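Local coordinates for lipoprotein (Colwellia psychrerythraea, PDB 3O0Y) that is a putative lipoprotein of unknown function, possibly related to metallopeptidases, with no activity established, at residues Gln153-Tyr167 and Phe220-Leu234. Residues are numbered along the deposited sequence; the frame is centred on the assembly and turned at random.
Sequences QNDQPITTEKEALDY and FVNVFREKIEKVDSL
The Y167 hydroxyl donates a hydrogen bond to F220 O (OH to O 2.7 Å), in the carbonyl plane and on a lone pair. CG of Y167 stands anti to its own backbone N (chi1 -172°), which sends the ring across to the helix 219-228. There it lies nearly parallel to the F224 ring but slid aside, centroids 5.4 Å apart, while I158 CD1 rests over one tyrosine face, near the rim. A164 CB meets the edge of F224 at CE1 (3.8 Å), and I228 CD1 touches A164 CB and I158 CG2, both at 3.9 Å. Q153 sets NE2 3.5 Å from F220 CD1, over one face near the rim, with amide and ring planes nearly perpendicular. The stretched-out K227 side chain crosses I158, and NZ donates to Q153 O at 3.0 Å, from 45° above the carbonyl plane; water 1 links the same ammonium to Q156 O. Further out, water 3 bridges I158 O and K227 O. E163 OE1 accepts from both N and OG1 of T159, and T160 OG1 N-caps helix 161-172 by accepting from E163 N. Its 161-167 part runs antiparallel to 220-228, whose F220 and F224 also pack on helix 236-268, while M152 of helix 144-154 touches both Y167 and F220.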
loop_
_atom_site.group_PDB
_atom_site.type_symbol
_atom_site.label_atom_id
_atom_site.label_comp_id
_atom_site.label_asym_id
_atom_site.label_seq_id
_atom_site.Cartn_x
_atom_site.Cartn_y
_atom_site.Cartn_z
ATOM N N GLN A 153 -16.870 -1.387 4.436
ATOM C CA GLN A 153 -17.541 -2.418 3.688
ATOM C C GLN A 153 -16.788 -3.735 3.768
ATOM O O GLN A 153 -17.382 -4.803 3.599
ATOM C CB GLN A 153 -17.745 -1.984 2.235
ATOM C CG GLN A 153 -18.716 -0.837 2.069
ATOM C CD GLN A 153 -18.722 -0.243 0.683
ATOM O OE1 GLN A 153 -18.257 -0.852 -0.279
ATOM N NE2 GLN A 153 -19.153 1.012 0.598
ATOM N N ASN A 154 -15.500 -3.686 4.051
ATOM C CA ASN A 154 -14.696 -4.905 4.065
ATOM C C ASN A 154 -14.269 -5.396 5.411
ATOM O O ASN A 154 -14.152 -6.592 5.622
ATOM C CB ASN A 154 -13.458 -4.673 3.163
ATOM C CG ASN A 154 -13.857 -4.705 1.715
ATOM O OD1 ASN A 154 -14.054 -5.799 1.150
ATOM N ND2 ASN A 154 -14.137 -3.546 1.153
ATOM N N ASP A 155 -13.827 -4.489 6.258
ATOM C CA ASP A 155 -13.154 -4.860 7.474
ATOM C C ASP A 155 -14.017 -4.727 8.715
ATOM O O ASP A 155 -13.749 -5.356 9.720
ATOM C CB ASP A 155 -11.930 -3.952 7.653
ATOM C CG ASP A 155 -10.957 -4.052 6.479
ATOM O OD1 ASP A 155 -10.511 -5.169 6.174
ATOM O OD2 ASP A 155 -10.607 -2.986 5.925
ATOM N N GLN A 156 -15.033 -3.884 8.677
ATOM C CA GLN A 156 -15.854 -3.666 9.848
ATOM C C GLN A 156 -16.818 -4.827 10.058
ATOM O O GLN A 156 -17.589 -5.157 9.169
ATOM C CB GLN A 156 -16.629 -2.362 9.666
ATOM C CG GLN A 156 -17.408 -1.973 10.899
ATOM C CD GLN A 156 -17.954 -0.568 10.932
ATOM O OE1 GLN A 156 -18.947 -0.299 11.656
ATOM N NE2 GLN A 156 -17.302 0.330 10.287
ATOM N N PRO A 157 -16.775 -5.466 11.230
ATOM C CA PRO A 157 -17.662 -6.639 11.398
ATOM C C PRO A 157 -19.111 -6.245 11.483
ATOM O O PRO A 157 -19.410 -5.233 12.060
ATOM C CB PRO A 157 -17.237 -7.209 12.747
ATOM C CG PRO A 157 -16.581 -6.104 13.451
ATOM C CD PRO A 157 -15.958 -5.200 12.431
ATOM N N ILE A 158 -20.010 -7.066 10.912
ATOM C CA ILE A 158 -21.434 -6.902 11.121
ATOM C C ILE A 158 -22.005 -8.252 11.484
ATOM O O ILE A 158 -22.488 -8.977 10.615
ATOM C CB ILE A 158 -22.132 -6.281 9.891
ATOM C CG1 ILE A 158 -21.512 -4.914 9.583
ATOM C CG2 ILE A 158 -23.599 -6.071 10.152
ATOM C CD1 ILE A 158 -21.864 -4.423 8.261
ATOM N N THR A 159 -21.894 -8.631 12.765
ATOM C CA THR A 159 -22.269 -9.966 13.185
ATOM C C THR A 159 -23.273 -9.968 14.342
ATOM O O THR A 159 -23.627 -11.043 14.775
ATOM C CB THR A 159 -21.044 -10.792 13.631
ATOM O OG1 THR A 159 -20.508 -10.268 14.847
ATOM C CG2 THR A 159 -19.921 -10.793 12.532
ATOM N N THR A 160 -23.668 -8.784 14.854
ATOM C CA THR A 160 -24.513 -8.624 16.034
ATOM C C THR A 160 -25.271 -7.321 15.848
ATOM O O THR A 160 -24.901 -6.490 14.989
ATOM C CB THR A 160 -23.698 -8.495 17.371
ATOM O OG1 THR A 160 -22.966 -7.254 17.369
ATOM C CG2 THR A 160 -22.762 -9.655 17.577
ATOM N N GLU A 161 -26.335 -7.125 16.605
ATOM C CA GLU A 161 -27.123 -5.903 16.516
ATOM C C GLU A 161 -26.244 -4.706 16.853
ATOM O O GLU A 161 -26.370 -3.619 16.235
ATOM C CB GLU A 161 -28.292 -5.973 17.503
ATOM C CG GLU A 161 -29.180 -4.736 17.472
ATOM C CD GLU A 161 -30.489 -4.872 18.311
ATOM O OE1 GLU A 161 -30.708 -5.905 18.987
ATOM O OE2 GLU A 161 -31.297 -3.943 18.225
ATOM N N LYS A 162 -25.387 -4.874 17.875
ATOM C CA LYS A 162 -24.510 -3.746 18.317
ATOM C C LYS A 162 -23.556 -3.333 17.189
ATOM O O LYS A 162 -23.381 -2.132 16.929
ATOM C CB LYS A 162 -23.745 -4.097 19.617
ATOM C CG LYS A 162 -22.671 -3.151 20.004
ATOM C CD LYS A 162 -23.204 -1.794 20.430
ATOM C CE LYS A 162 -22.011 -0.889 20.844
ATOM N NZ LYS A 162 -22.515 0.423 21.299
ATOM N N GLU A 163 -22.981 -4.310 16.500
ATOM C CA GLU A 163 -22.111 -4.013 15.341
ATOM C C GLU A 163 -22.882 -3.375 14.188
ATOM O O GLU A 163 -22.394 -2.467 13.555
ATOM C CB GLU A 163 -21.395 -5.258 14.896
ATOM C CG GLU A 163 -20.318 -5.720 15.909
ATOM C CD GLU A 163 -19.659 -7.060 15.594
ATOM O OE1 GLU A 163 -19.970 -7.763 14.591
ATOM O OE2 GLU A 163 -18.739 -7.405 16.357
ATOM N N ALA A 164 -24.128 -3.778 13.949
ATOM C CA ALA A 164 -24.923 -3.098 12.923
ATOM C C ALA A 164 -25.126 -1.647 13.277
ATOM O O ALA A 164 -25.093 -0.768 12.425
ATOM C CB ALA A 164 -26.287 -3.775 12.784
ATOM N N LEU A 165 -25.379 -1.396 14.534
ATOM C CA LEU A 165 -25.634 -0.043 14.992
ATOM C C LEU A 165 -24.336 0.792 14.914
ATOM O O LEU A 165 -24.372 1.975 14.570
ATOM C CB LEU A 165 -26.213 -0.040 16.394
ATOM C CG LEU A 165 -27.690 -0.523 16.519
ATOM C CD1 LEU A 165 -28.090 -0.712 17.984
ATOM C CD2 LEU A 165 -28.667 0.433 15.804
ATOM N N ASP A 166 -23.189 0.195 15.176
ATOM C CA ASP A 166 -21.919 0.935 14.927
ATOM C C ASP A 166 -21.711 1.432 13.471
ATOM O O ASP A 166 -21.170 2.548 13.206
ATOM C CB ASP A 166 -20.713 0.092 15.283
ATOM C CG ASP A 166 -20.576 -0.214 16.785
ATOM O OD1 ASP A 166 -21.194 0.458 17.614
ATOM O OD2 ASP A 166 -19.858 -1.201 17.120
ATOM N N TYR A 167 -22.174 0.619 12.524
ATOM C CA TYR A 167 -22.121 0.958 11.089
ATOM C C TYR A 167 -23.033 2.142 10.793
ATOM O O TYR A 167 -22.631 3.097 10.130
ATOM C CB TYR A 167 -22.515 -0.309 10.306
ATOM C CG TYR A 167 -22.385 -0.335 8.824
ATOM C CD1 TYR A 167 -21.176 -0.637 8.227
ATOM C CD2 TYR A 167 -23.477 -0.039 7.997
ATOM C CE1 TYR A 167 -21.079 -0.797 6.805
ATOM C CE2 TYR A 167 -23.392 -0.219 6.602
ATOM C CZ TYR A 167 -22.187 -0.530 6.022
ATOM O OH TYR A 167 -22.078 -0.664 4.658
ATOM N N PHE A 220 -22.972 0.595 0.228
ATOM C CA PHE A 220 -23.114 0.635 1.697
ATOM C C PHE A 220 -24.336 -0.190 2.143
ATOM O O PHE A 220 -24.307 -0.845 3.181
ATOM C CB PHE A 220 -23.279 2.070 2.190
ATOM C CG PHE A 220 -21.973 2.804 2.543
ATOM C CD1 PHE A 220 -20.991 2.250 3.311
ATOM C CD2 PHE A 220 -21.826 4.146 2.140
ATOM C CE1 PHE A 220 -19.851 2.997 3.673
ATOM C CE2 PHE A 220 -20.710 4.872 2.488
ATOM C CZ PHE A 220 -19.727 4.294 3.254
ATOM N N VAL A 221 -25.460 -0.024 1.428
ATOM C CA VAL A 221 -26.699 -0.827 1.675
ATOM C C VAL A 221 -26.548 -2.300 1.286
ATOM O O VAL A 221 -26.889 -3.196 2.059
ATOM C CB VAL A 221 -27.872 -0.275 0.908
ATOM C CG1 VAL A 221 -29.145 -1.104 1.269
ATOM C CG2 VAL A 221 -28.024 1.220 1.208
ATOM N N ASN A 222 -26.078 -2.573 0.076
ATOM C CA ASN A 222 -25.981 -3.954 -0.383
ATOM C C ASN A 222 -25.019 -4.835 0.440
ATOM O O ASN A 222 -25.300 -6.011 0.712
ATOM C CB ASN A 222 -25.657 -3.968 -1.890
ATOM C CG ASN A 222 -26.831 -3.488 -2.781
ATOM O OD1 ASN A 222 -26.615 -2.997 -3.900
ATOM N ND2 ASN A 222 -28.028 -3.674 -2.324
ATOM N N VAL A 223 -23.871 -4.271 0.843
ATOM C CA VAL A 223 -22.994 -4.961 1.749
ATOM C C VAL A 223 -23.677 -5.218 3.064
ATOM O O VAL A 223 -23.592 -6.291 3.623
ATOM C CB VAL A 223 -21.700 -4.116 1.986
ATOM C CG1 VAL A 223 -20.916 -4.745 3.161
ATOM C CG2 VAL A 223 -20.910 -4.046 0.611
ATOM N N PHE A 224 -24.325 -4.209 3.607
ATOM C CA PHE A 224 -25.015 -4.396 4.840
ATOM C C PHE A 224 -26.095 -5.501 4.700
ATOM O O PHE A 224 -26.218 -6.382 5.580
ATOM C CB PHE A 224 -25.655 -3.104 5.293
ATOM C CG PHE A 224 -26.257 -3.204 6.645
ATOM C CD1 PHE A 224 -25.518 -2.987 7.764
ATOM C CD2 PHE A 224 -27.593 -3.544 6.792
ATOM C CE1 PHE A 224 -26.111 -3.065 9.045
ATOM C CE2 PHE A 224 -28.193 -3.646 8.043
ATOM C CZ PHE A 224 -27.465 -3.423 9.165
ATOM N N ARG A 225 -26.820 -5.515 3.575
ATOM C CA ARG A 225 -27.848 -6.550 3.416
ATOM C C ARG A 225 -27.226 -7.942 3.424
ATOM O O ARG A 225 -27.791 -8.865 3.972
ATOM C CB ARG A 225 -28.620 -6.382 2.105
ATOM C CG ARG A 225 -29.540 -5.240 1.995
ATOM C CD ARG A 225 -30.197 -5.166 0.548
ATOM N NE ARG A 225 -31.363 -4.306 0.555
ATOM C CZ ARG A 225 -31.480 -3.173 -0.130
ATOM N NH1 ARG A 225 -30.516 -2.763 -0.993
ATOM N NH2 ARG A 225 -32.605 -2.482 -0.010
ATOM N N GLU A 226 -26.105 -8.116 2.740
ATOM C CA GLU A 226 -25.492 -9.422 2.642
ATOM C C GLU A 226 -24.953 -9.920 3.976
ATOM O O GLU A 226 -25.160 -11.080 4.350
ATOM C CB GLU A 226 -24.375 -9.459 1.596
ATOM C CG GLU A 226 -23.582 -10.811 1.715
ATOM C CD GLU A 226 -22.754 -11.241 0.485
ATOM O OE1 GLU A 226 -22.746 -10.515 -0.557
ATOM O OE2 GLU A 226 -22.106 -12.327 0.581
ATOM N N LYS A 227 -24.348 -9.027 4.746
ATOM C CA LYS A 227 -23.825 -9.389 6.066
ATOM C C LYS A 227 -24.913 -9.570 7.123
ATOM O O LYS A 227 -24.907 -10.573 7.843
ATOM C CB LYS A 227 -22.780 -8.355 6.485
ATOM C CG LYS A 227 -21.575 -8.435 5.560
ATOM C CD LYS A 227 -20.342 -7.660 6.060
ATOM C CE LYS A 227 -19.170 -7.693 5.039
ATOM N NZ LYS A 227 -17.898 -7.035 5.537
ATOM N N ILE A 228 -25.884 -8.668 7.167
ATOM C CA ILE A 228 -26.890 -8.750 8.230
ATOM C C ILE A 228 -27.787 -9.999 8.057
ATOM O O ILE A 228 -28.284 -10.539 9.027
ATOM C CB ILE A 228 -27.710 -7.463 8.316
ATOM C CG1 ILE A 228 -28.317 -7.284 9.694
ATOM C CG2 ILE A 228 -28.887 -7.414 7.241
ATOM C CD1 ILE A 228 -27.321 -7.018 10.880
ATOM N N GLU A 229 -27.908 -10.479 6.831
ATOM C CA GLU A 229 -28.698 -11.707 6.529
ATOM C C GLU A 229 -28.198 -12.893 7.299
ATOM O O GLU A 229 -29.000 -13.768 7.678
ATOM C CB GLU A 229 -28.608 -12.038 5.034
ATOM C CG GLU A 229 -29.405 -13.268 4.598
ATOM C CD GLU A 229 -30.906 -13.008 4.677
ATOM O OE1 GLU A 229 -31.267 -11.806 4.818
ATOM O OE2 GLU A 229 -31.723 -13.981 4.606
ATOM N N LYS A 230 -26.893 -12.925 7.555
ATOM C CA LYS A 230 -26.253 -14.062 8.237
ATOM C C LYS A 230 -26.451 -14.069 9.742
ATOM O O LYS A 230 -26.072 -15.040 10.407
ATOM C CB LYS A 230 -24.762 -14.078 7.927
ATOM C CG LYS A 230 -24.459 -14.111 6.477
ATOM C CD LYS A 230 -22.986 -14.371 6.287
ATOM C CE LYS A 230 -22.353 -13.669 5.100
ATOM N NZ LYS A 230 -22.568 -14.356 3.810
ATOM N N VAL A 231 -27.018 -13.002 10.293
ATOM C CA VAL A 231 -27.065 -12.850 11.743
ATOM C C VAL A 231 -28.326 -13.509 12.347
ATOM O O VAL A 231 -29.448 -12.931 12.380
ATOM C CB VAL A 231 -26.978 -11.369 12.164
ATOM C CG1 VAL A 231 -27.084 -11.213 13.677
ATOM C CG2 VAL A 231 -25.656 -10.726 11.618
ATOM N N ASP A 232 -28.102 -14.667 12.959
ATOM C CA ASP A 232 -29.253 -15.472 13.463
ATOM C C ASP A 232 -29.929 -14.922 14.706
ATOM O O ASP A 232 -31.107 -15.262 15.023
ATOM C CB ASP A 232 -28.804 -16.911 13.701
ATOM C CG ASP A 232 -28.571 -17.707 12.376
ATOM O OD1 ASP A 232 -29.000 -17.290 11.254
ATOM O OD2 ASP A 232 -27.963 -18.789 12.490
ATOM N N SER A 233 -29.248 -14.058 15.442
ATOM C CA SER A 233 -29.806 -13.483 16.659
ATOM C C SER A 233 -30.784 -12.339 16.342
ATOM O O SER A 233 -31.319 -11.738 17.266
ATOM C CB SER A 233 -28.670 -12.931 17.562
ATOM O OG SER A 233 -27.807 -12.053 16.830
ATOM N N LEU A 234 -31.012 -12.026 15.063
ATOM C CA LEU A 234 -31.982 -10.994 14.701
ATOM C C LEU A 234 -33.094 -11.664 13.935
ATOM O O LEU A 234 -32.815 -12.503 13.057
ATOM C CB LEU A 234 -31.353 -9.936 13.808
ATOM C CG LEU A 234 -30.277 -9.027 14.497
ATOM C CD1 LEU A 234 -29.469 -8.255 13.490
ATOM C CD2 LEU A 234 -30.916 -8.148 15.528
HETATM O O HOH W 1 -18.433 -4.564 6.686
HETATM O O HOH W 2 -17.053 -8.192 7.797
HETATM O O HOH W 3 -22.730 -11.378 9.332
HETATM O O HOH W 4 -25.241 -12.420 16.681
HETATM O O HOH W 5 -27.592 -9.481 17.824
#